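Local coordinates for protein LbaCas13a H328A (C2c2) (Lachnospiraceae bacterium NK4A179, PDB 5WLH) that binds pre-crRNA and, as an RNA-guided Cas13a nuclease of the A-cleaving kind, probably cuts RNA through its HEPN domains, at residues A454-S466 / Y600-T611. Sequence-based numbering, arbitrary orientation.
Sequences AVYNYAMDELNAS and YSMRNDSFHYAT
Tyr-609 packs its ring against Tyr-456 and Leu-463, where the chain leaves helix 429-458. At CB the chain turns CG anti to its own carbonyl carbon (chi1 -68°), which sends the ring toward 454-466. One ring face is covered by Leu-463: its CB lies 3.8 Å from Tyr-609 CD1, and its own CD1 makes a CH-pi contact over the CD2-CE2 side. Asn-464 ND2 lies 3.6 Å from Tyr-609 CD1, at the ring edge. On the other edge, CD2 and CE2 point at the face of Tyr-456 in a T-shaped pair, planes 81° apart, and Tyr-609 CE2 comes within 3.7 Å of Tyr-456 CZ. Tyr-609 CE1 comes obliquely to 3.2 Å from Met-460 O. At the tip, Tyr-609 OH donates to Tyr-456 O (2.6 Å). It also receives a bond from a water that links Asn-457 O and Met-460 N. A phenylalanine here would probably leave the Tyr-456 carbonyl and this water without their mate at the helix end. Past the ring, the backbone bond from Ala-465 N to Ala-610 O (3.0 Å) is joined by one from Ala-610 N to the side-chain oxygen OD1 of Asn-464. Nearby, His-608 CE1 lies 3.0 Å from Asn-457 O. Arg-603 and His-608 have the R-X4-H spacing of HEPN nucleases, so the contact probably lies at such a motif, joining its histidine end to the end of helix 429-458.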
ATOM      1  N   ALA A 454      -6.284   0.132 -20.062  1.00 18.27           N
ATOM      2  CA  ALA A 454      -7.537   0.533 -20.710  1.00 20.03           C
ATOM      3  C   ALA A 454      -8.115  -0.588 -21.579  1.00 19.79           C
ATOM      4  O   ALA A 454      -9.330  -0.836 -21.558  1.00 18.89           O
ATOM      5  CB  ALA A 454      -7.316   1.807 -21.530  1.00 18.65           C
ATOM      6  N   VAL A 455      -7.270  -1.278 -22.341  1.00 19.70           N
ATOM      7  CA  VAL A 455      -7.766  -2.346 -23.218  1.00 20.76           C
ATOM      8  C   VAL A 455      -8.361  -3.475 -22.390  1.00 20.90           C
ATOM      9  O   VAL A 455      -9.457  -3.968 -22.673  1.00 19.12           O
ATOM     10  CB  VAL A 455      -6.636  -2.859 -24.128  1.00 21.09           C
ATOM     11  CG1 VAL A 455      -7.063  -4.150 -24.846  1.00 21.22           C
ATOM     12  CG2 VAL A 455      -6.242  -1.794 -25.120  1.00 21.66           C
ATOM     13  N   TYR A 456      -7.643  -3.905 -21.345  1.00 18.29           N
ATOM     14  CA  TYR A 456      -8.119  -5.011 -20.525  1.00 20.13           C
ATOM     15  C   TYR A 456      -9.465  -4.700 -19.885  1.00 19.61           C
ATOM     16  O   TYR A 456     -10.354  -5.563 -19.821  1.00 19.53           O
ATOM     17  CB  TYR A 456      -7.117  -5.326 -19.417  1.00 20.05           C
ATOM     18  CG  TYR A 456      -7.591  -6.446 -18.517  1.00 21.84           C
ATOM     19  CD1 TYR A 456      -7.617  -7.759 -18.983  1.00 22.18           C
ATOM     20  CD2 TYR A 456      -8.010  -6.205 -17.216  1.00 24.82           C
ATOM     21  CE1 TYR A 456      -8.036  -8.793 -18.172  1.00 22.80           C
ATOM     22  CE2 TYR A 456      -8.433  -7.244 -16.395  1.00 23.45           C
ATOM     23  CZ  TYR A 456      -8.451  -8.535 -16.893  1.00 22.69           C
ATOM     24  OH  TYR A 456      -8.862  -9.585 -16.111  1.00 26.73           O
ATOM     25  N   ASN A 457      -9.618  -3.487 -19.372  1.00 18.34           N
ATOM     26  CA  ASN A 457     -10.813  -3.195 -18.607  1.00 19.63           C
ATOM     27  C   ASN A 457     -11.993  -2.843 -19.496  1.00 20.00           C
ATOM     28  O   ASN A 457     -13.138  -3.142 -19.136  1.00 21.53           O
ATOM     29  CB  ASN A 457     -10.521  -2.072 -17.619  1.00 21.21           C
ATOM     30  CG  ASN A 457      -9.752  -2.583 -16.422  1.00 21.86           C
ATOM     31  OD1 ASN A 457     -10.331  -3.211 -15.542  1.00 25.34           O
ATOM     32  ND2 ASN A 457      -8.447  -2.384 -16.416  1.00 17.31           N
ATOM     33  N   TYR A 458     -11.745  -2.244 -20.647  1.00 16.99           N
ATOM     34  CA  TYR A 458     -12.820  -1.673 -21.434  1.00 19.06           C
ATOM     35  C   TYR A 458     -12.933  -2.186 -22.863  1.00 21.88           C
ATOM     36  O   TYR A 458     -13.896  -1.813 -23.546  1.00 25.32           O
ATOM     37  CB  TYR A 458     -12.688  -0.145 -21.464  1.00 16.25           C
ATOM     38  CG  TYR A 458     -12.650   0.471 -20.087  1.00 21.92           C
ATOM     39  CD1 TYR A 458     -13.570   0.093 -19.110  1.00 22.26           C
ATOM     40  CD2 TYR A 458     -11.696   1.424 -19.762  1.00 23.91           C
ATOM     41  CE1 TYR A 458     -13.545   0.650 -17.847  1.00 23.15           C
ATOM     42  CE2 TYR A 458     -11.664   1.993 -18.491  1.00 24.53           C
ATOM     43  CZ  TYR A 458     -12.577   1.590 -17.547  1.00 25.41           C
ATOM     44  OH  TYR A 458     -12.561   2.141 -16.295  1.00 24.44           O
ATOM     45  N   ALA A 459     -12.004  -3.010 -23.344  1.00 20.73           N
ATOM     46  CA  ALA A 459     -12.078  -3.469 -24.729  1.00 22.80           C
ATOM     47  C   ALA A 459     -11.943  -4.984 -24.841  1.00 24.11           C
ATOM     48  O   ALA A 459     -11.527  -5.493 -25.887  1.00 23.11           O
ATOM     49  CB  ALA A 459     -11.026  -2.774 -25.598  1.00 21.65           C
ATOM     50  N   MET A 460     -12.316  -5.726 -23.790  1.00 22.41           N
ATOM     51  CA  MET A 460     -12.220  -7.182 -23.791  1.00 23.20           C
ATOM     52  C   MET A 460     -13.514  -7.801 -23.276  1.00 19.92           C
ATOM     53  O   MET A 460     -13.493  -8.844 -22.635  1.00 22.07           O
ATOM     54  CB  MET A 460     -11.027  -7.651 -22.955  1.00 18.61           C
ATOM     55  CG  MET A 460      -9.687  -7.110 -23.448  1.00 24.47           C
ATOM     56  SD  MET A 460      -9.168  -7.770 -25.047  1.00 23.43           S
ATOM     57  CE  MET A 460      -8.781  -9.475 -24.633  1.00 19.19           C
ATOM     58  N   ASP A 461     -14.638  -7.125 -23.520  1.00 20.70           N
ATOM     59  CA  ASP A 461     -15.951  -7.596 -23.075  1.00 24.84           C
ATOM     60  C   ASP A 461     -16.183  -9.082 -23.372  1.00 26.67           C
ATOM     61  O   ASP A 461     -16.733  -9.817 -22.544  1.00 21.32           O
ATOM     62  CB  ASP A 461     -17.015  -6.752 -23.782  1.00 30.51           C
ATOM     63  CG  ASP A 461     -18.149  -6.359 -22.890  1.00 48.51           C
ATOM     64  OD1 ASP A 461     -18.748  -7.255 -22.256  1.00 50.81           O
ATOM     65  OD2 ASP A 461     -18.456  -5.143 -22.856  1.00 51.03           O
ATOM     66  N   GLU A 462     -15.806  -9.540 -24.556  1.00 29.11           N
ATOM     67  CA  GLU A 462     -16.197 -10.885 -24.967  1.00 26.19           C
ATOM     68  C   GLU A 462     -15.323 -11.972 -24.355  1.00 28.56           C
ATOM     69  O   GLU A 462     -15.476 -13.147 -24.705  1.00 30.98           O
ATOM     70  CB  GLU A 462     -16.224 -10.960 -26.498  1.00 28.49           C
ATOM     71  CG  GLU A 462     -16.929  -9.741 -27.095  1.00 35.30           C
ATOM     72  CD  GLU A 462     -17.725 -10.016 -28.361  1.00 37.54           C
ATOM     73  OE1 GLU A 462     -18.790  -9.392 -28.548  1.00 41.90           O
ATOM     74  OE2 GLU A 462     -17.285 -10.840 -29.182  1.00 35.36           O
ATOM     75  N   LEU A 463     -14.414 -11.619 -23.444  1.00 27.20           N
ATOM     76  CA  LEU A 463     -13.848 -12.632 -22.557  1.00 24.11           C
ATOM     77  C   LEU A 463     -14.923 -13.243 -21.668  1.00 28.11           C
ATOM     78  O   LEU A 463     -14.779 -14.386 -21.223  1.00 35.48           O
ATOM     79  CB  LEU A 463     -12.746 -12.035 -21.685  1.00 22.66           C
ATOM     80  CG  LEU A 463     -11.454 -11.577 -22.360  1.00 22.70           C
ATOM     81  CD1 LEU A 463     -10.466 -11.029 -21.327  1.00 22.70           C
ATOM     82  CD2 LEU A 463     -10.817 -12.725 -23.135  1.00 27.49           C
ATOM     83  N   ASN A 464     -15.988 -12.488 -21.383  1.00 33.31           N
ATOM     84  CA  ASN A 464     -17.060 -12.972 -20.520  1.00 34.01           C
ATOM     85  C   ASN A 464     -17.704 -14.202 -21.140  1.00 42.19           C
ATOM     86  O   ASN A 464     -17.960 -14.239 -22.347  1.00 38.73           O
ATOM     87  CB  ASN A 464     -18.109 -11.876 -20.306  1.00 32.00           C
ATOM     88  CG  ASN A 464     -17.688 -10.858 -19.262  1.00 34.24           C
ATOM     89  OD1 ASN A 464     -17.433 -11.204 -18.102  1.00 31.85           O
ATOM     90  ND2 ASN A 464     -17.597  -9.590 -19.673  1.00 37.12           N
ATOM     91  N   ALA A 465     -17.954 -15.214 -20.304  1.00 47.17           N
ATOM     92  CA  ALA A 465     -18.468 -16.490 -20.791  1.00 48.82           C
ATOM     93  C   ALA A 465     -19.753 -16.285 -21.587  1.00 50.17           C
ATOM     94  O   ALA A 465     -20.647 -15.537 -21.172  1.00 44.61           O
ATOM     95  CB  ALA A 465     -18.709 -17.448 -19.622  1.00 49.27           C
ATOM     96  N   SER A 466     -19.826 -16.932 -22.749  1.00 48.77           N
ATOM     97  CA  SER A 466     -20.989 -16.815 -23.619  1.00 48.60           C
ATOM     98  C   SER A 466     -21.036 -18.037 -24.520  1.00 40.67           C
ATOM     99  O   SER A 466     -20.082 -18.816 -24.597  1.00 34.84           O
ATOM    100  CB  SER A 466     -20.939 -15.545 -24.469  1.00 48.85           C
ATOM    101  OG  SER A 466     -19.894 -15.637 -25.429  1.00 46.43           O
ATOM    102  N   TYR A 600      -7.441 -23.485  -5.348  1.00 21.45           N
ATOM    103  CA  TYR A 600      -6.873 -23.226  -6.662  1.00 21.16           C
ATOM    104  C   TYR A 600      -7.850 -22.456  -7.541  1.00 22.14           C
ATOM    105  O   TYR A 600      -7.439 -21.596  -8.319  1.00 23.46           O
ATOM    106  CB  TYR A 600      -6.473 -24.538  -7.343  1.00 20.34           C
ATOM    107  CG  TYR A 600      -5.977 -24.296  -8.739  1.00 21.82           C
ATOM    108  CD1 TYR A 600      -4.715 -23.764  -8.957  1.00 23.17           C
ATOM    109  CD2 TYR A 600      -6.794 -24.547  -9.839  1.00 25.90           C
ATOM    110  CE1 TYR A 600      -4.265 -23.501 -10.231  1.00 23.31           C
ATOM    111  CE2 TYR A 600      -6.356 -24.302 -11.115  1.00 24.37           C
ATOM    112  CZ  TYR A 600      -5.098 -23.776 -11.307  1.00 27.92           C
ATOM    113  OH  TYR A 600      -4.683 -23.521 -12.574  1.00 26.86           O
ATOM    114  N   SER A 601      -9.147 -22.756  -7.435  1.00 20.86           N
ATOM    115  CA  SER A 601     -10.116 -22.108  -8.304  1.00 21.07           C
ATOM    116  C   SER A 601     -10.198 -20.614  -8.046  1.00 21.23           C
ATOM    117  O   SER A 601     -10.675 -19.878  -8.909  1.00 21.40           O
ATOM    118  CB  SER A 601     -11.500 -22.740  -8.153  1.00 27.70           C
ATOM    119  OG  SER A 601     -12.099 -22.420  -6.921  1.00 29.05           O
ATOM    120  N   MET A 602      -9.716 -20.153  -6.896  1.00 19.55           N
ATOM    121  CA  MET A 602      -9.677 -18.729  -6.624  1.00 22.46           C
ATOM    122  C   MET A 602      -8.390 -18.077  -7.110  1.00 21.43           C
ATOM    123  O   MET A 602      -8.324 -16.847  -7.181  1.00 21.87           O
ATOM    124  CB  MET A 602      -9.850 -18.470  -5.120  1.00 21.38           C
ATOM    125  CG  MET A 602     -10.487 -17.121  -4.824  1.00 34.26           C
ATOM    126  SD  MET A 602     -11.049 -16.998  -3.122  1.00 39.51           S
ATOM    127  CE  MET A 602     -12.342 -15.787  -3.341  1.00 38.52           C
ATOM    128  N   ARG A 603      -7.370 -18.859  -7.432  1.00 21.71           N
ATOM    129  CA  ARG A 603      -6.133 -18.255  -7.917  1.00 20.86           C
ATOM    130  C   ARG A 603      -6.324 -17.774  -9.343  1.00 21.22           C
ATOM    131  O   ARG A 603      -6.846 -18.507 -10.191  1.00 23.06           O
ATOM    132  CB  ARG A 603      -4.969 -19.240  -7.841  1.00 22.76           C
ATOM    133  CG  ARG A 603      -3.613 -18.538  -7.953  1.00 26.36           C
ATOM    134  CD  ARG A 603      -2.533 -19.371  -7.292  1.00 30.61           C
ATOM    135  NE  ARG A 603      -2.089 -20.388  -8.225  1.00 26.71           N
ATOM    136  CZ  ARG A 603      -1.162 -21.306  -7.950  1.00 26.16           C
ATOM    137  NH1 ARG A 603      -0.820 -22.188  -8.873  1.00 27.34           N
ATOM    138  NH2 ARG A 603      -0.579 -21.337  -6.766  1.00 25.07           N
ATOM    139  N   ASN A 604      -5.893 -16.537  -9.613  1.00 21.26           N
ATOM    140  CA  ASN A 604      -6.078 -15.933 -10.931  1.00 22.53           C
ATOM    141  C   ASN A 604      -7.543 -15.933 -11.350  1.00 22.29           C
ATOM    142  O   ASN A 604      -7.858 -15.945 -12.539  1.00 22.08           O
ATOM    143  CB  ASN A 604      -5.223 -16.640 -11.988  1.00 20.67           C
ATOM    144  CG  ASN A 604      -3.731 -16.416 -11.772  1.00 25.26           C
ATOM    145  OD1 ASN A 604      -3.084 -17.155 -11.034  1.00 31.44           O
ATOM    146  ND2 ASN A 604      -3.185 -15.413 -12.433  1.00 26.22           N
ATOM    147  N   ASP A 605      -8.456 -15.927 -10.382  1.00 25.01           N
ATOM    148  CA  ASP A 605      -9.891 -15.862 -10.653  1.00 26.06           C
ATOM    149  C   ASP A 605     -10.272 -14.391 -10.759  1.00 33.76           C
ATOM    150  O   ASP A 605     -10.375 -13.693  -9.748  1.00 34.40           O
ATOM    151  CB  ASP A 605     -10.693 -16.559  -9.555  1.00 27.24           C
ATOM    152  CG  ASP A 605     -12.171 -16.719  -9.915  1.00 33.85           C
ATOM    153  OD1 ASP A 605     -12.521 -16.599 -11.111  1.00 35.87           O
ATOM    154  OD2 ASP A 605     -12.986 -16.985  -9.006  1.00 32.35           O
ATOM    155  N   SER A 606     -10.490 -13.926 -11.989  1.00 26.41           N
ATOM    156  CA  SER A 606     -10.741 -12.513 -12.243  1.00 26.16           C
ATOM    157  C   SER A 606     -12.099 -12.101 -11.703  1.00 25.94           C
ATOM    158  O   SER A 606     -13.103 -12.779 -11.951  1.00 24.49           O
ATOM    159  CB  SER A 606     -10.687 -12.238 -13.747  1.00 27.53           C
ATOM    160  OG  SER A 606     -11.240 -10.958 -14.040  1.00 28.32           O
ATOM    161  N   PHE A 607     -12.140 -10.969 -10.981  1.00 24.25           N
ATOM    162  CA  PHE A 607     -13.418 -10.411 -10.563  1.00 29.78           C
ATOM    163  C   PHE A 607     -14.153  -9.767 -11.731  1.00 32.73           C
ATOM    164  O   PHE A 607     -15.381  -9.640 -11.683  1.00 36.95           O
ATOM    165  CB  PHE A 607     -13.221  -9.360  -9.463  1.00 29.63           C
ATOM    166  CG  PHE A 607     -12.782  -9.921  -8.122  1.00 27.49           C
ATOM    167  CD1 PHE A 607     -13.038 -11.239  -7.769  1.00 29.34           C
ATOM    168  CD2 PHE A 607     -12.123  -9.103  -7.206  1.00 29.04           C
ATOM    169  CE1 PHE A 607     -12.633 -11.735  -6.533  1.00 33.84           C
ATOM    170  CE2 PHE A 607     -11.721  -9.590  -5.959  1.00 27.30           C
ATOM    171  CZ  PHE A 607     -11.957 -10.907  -5.628  1.00 28.72           C
ATOM    172  N   HIS A 608     -13.428  -9.376 -12.780  1.00 28.41           N
ATOM    173  CA  HIS A 608     -13.981  -8.601 -13.885  1.00 25.02           C
ATOM    174  C   HIS A 608     -14.586  -9.482 -14.965  1.00 31.95           C
ATOM    175  O   HIS A 608     -15.604  -9.109 -15.562  1.00 37.67           O
ATOM    176  CB  HIS A 608     -12.894  -7.706 -14.489  1.00 28.94           C
ATOM    177  CG  HIS A 608     -13.426  -6.493 -15.182  1.00 38.21           C
ATOM    178  ND1 HIS A 608     -13.047  -6.138 -16.457  1.00 40.67           N
ATOM    179  CD2 HIS A 608     -14.319  -5.558 -14.780  1.00 43.36           C
ATOM    180  CE1 HIS A 608     -13.680  -5.032 -16.811  1.00 39.55           C
ATOM    181  NE2 HIS A 608     -14.457  -4.660 -15.812  1.00 45.60           N
ATOM    182  N   TYR A 609     -13.979 -10.637 -15.235  1.00 26.66           N
ATOM    183  CA  TYR A 609     -14.405 -11.508 -16.329  1.00 34.06           C
ATOM    184  C   TYR A 609     -14.821 -12.857 -15.755  1.00 40.91           C
ATOM    185  O   TYR A 609     -13.972 -13.641 -15.325  1.00 40.99           O
ATOM    186  CB  TYR A 609     -13.295 -11.648 -17.374  1.00 29.81           C
ATOM    187  CG  TYR A 609     -13.090 -10.335 -18.084  1.00 28.15           C
ATOM    188  CD1 TYR A 609     -14.103  -9.797 -18.862  1.00 26.77           C
ATOM    189  CD2 TYR A 609     -11.918  -9.603 -17.934  1.00 27.81           C
ATOM    190  CE1 TYR A 609     -13.958  -8.588 -19.504  1.00 28.97           C
ATOM    191  CE2 TYR A 609     -11.757  -8.383 -18.577  1.00 26.33           C
ATOM    192  CZ  TYR A 609     -12.785  -7.878 -19.347  1.00 26.52           C
ATOM    193  OH  TYR A 609     -12.675  -6.672 -19.976  1.00 24.36           O
ATOM    194  N   ALA A 610     -16.126 -13.115 -15.758  1.00 45.28           N
ATOM    195  CA  ALA A 610     -16.674 -14.388 -15.302  1.00 46.65           C
ATOM    196  C   ALA A 610     -16.491 -15.437 -16.391  1.00 45.07           C
ATOM    197  O   ALA A 610     -17.015 -15.284 -17.500  1.00 44.85           O
ATOM    198  CB  ALA A 610     -18.153 -14.233 -14.951  1.00 47.33           C
ATOM    199  N   THR A 611     -15.764 -16.500 -16.080  1.00 43.15           N
ATOM    200  CA  THR A 611     -15.472 -17.524 -17.081  1.00 49.24           C
ATOM    201  C   THR A 611     -16.421 -18.717 -16.969  1.00 49.51           C
ATOM    202  O   THR A 611     -17.331 -18.717 -16.140  1.00 49.90           O
ATOM    203  CB  THR A 611     -14.017 -18.012 -16.956  1.00 51.03           C
ATOM    204  OG1 THR A 611     -13.786 -18.487 -15.624  1.00 51.77           O
ATOM    205  CG2 THR A 611     -13.056 -16.876 -17.260  1.00 47.12           C
TER
HETATM  206  O   HOH W   1      -9.371  -9.202 -13.652  1.00 32.75           O
HETATM  207  O   HOH W   2     -14.015  -4.828 -21.487  1.00 27.76           O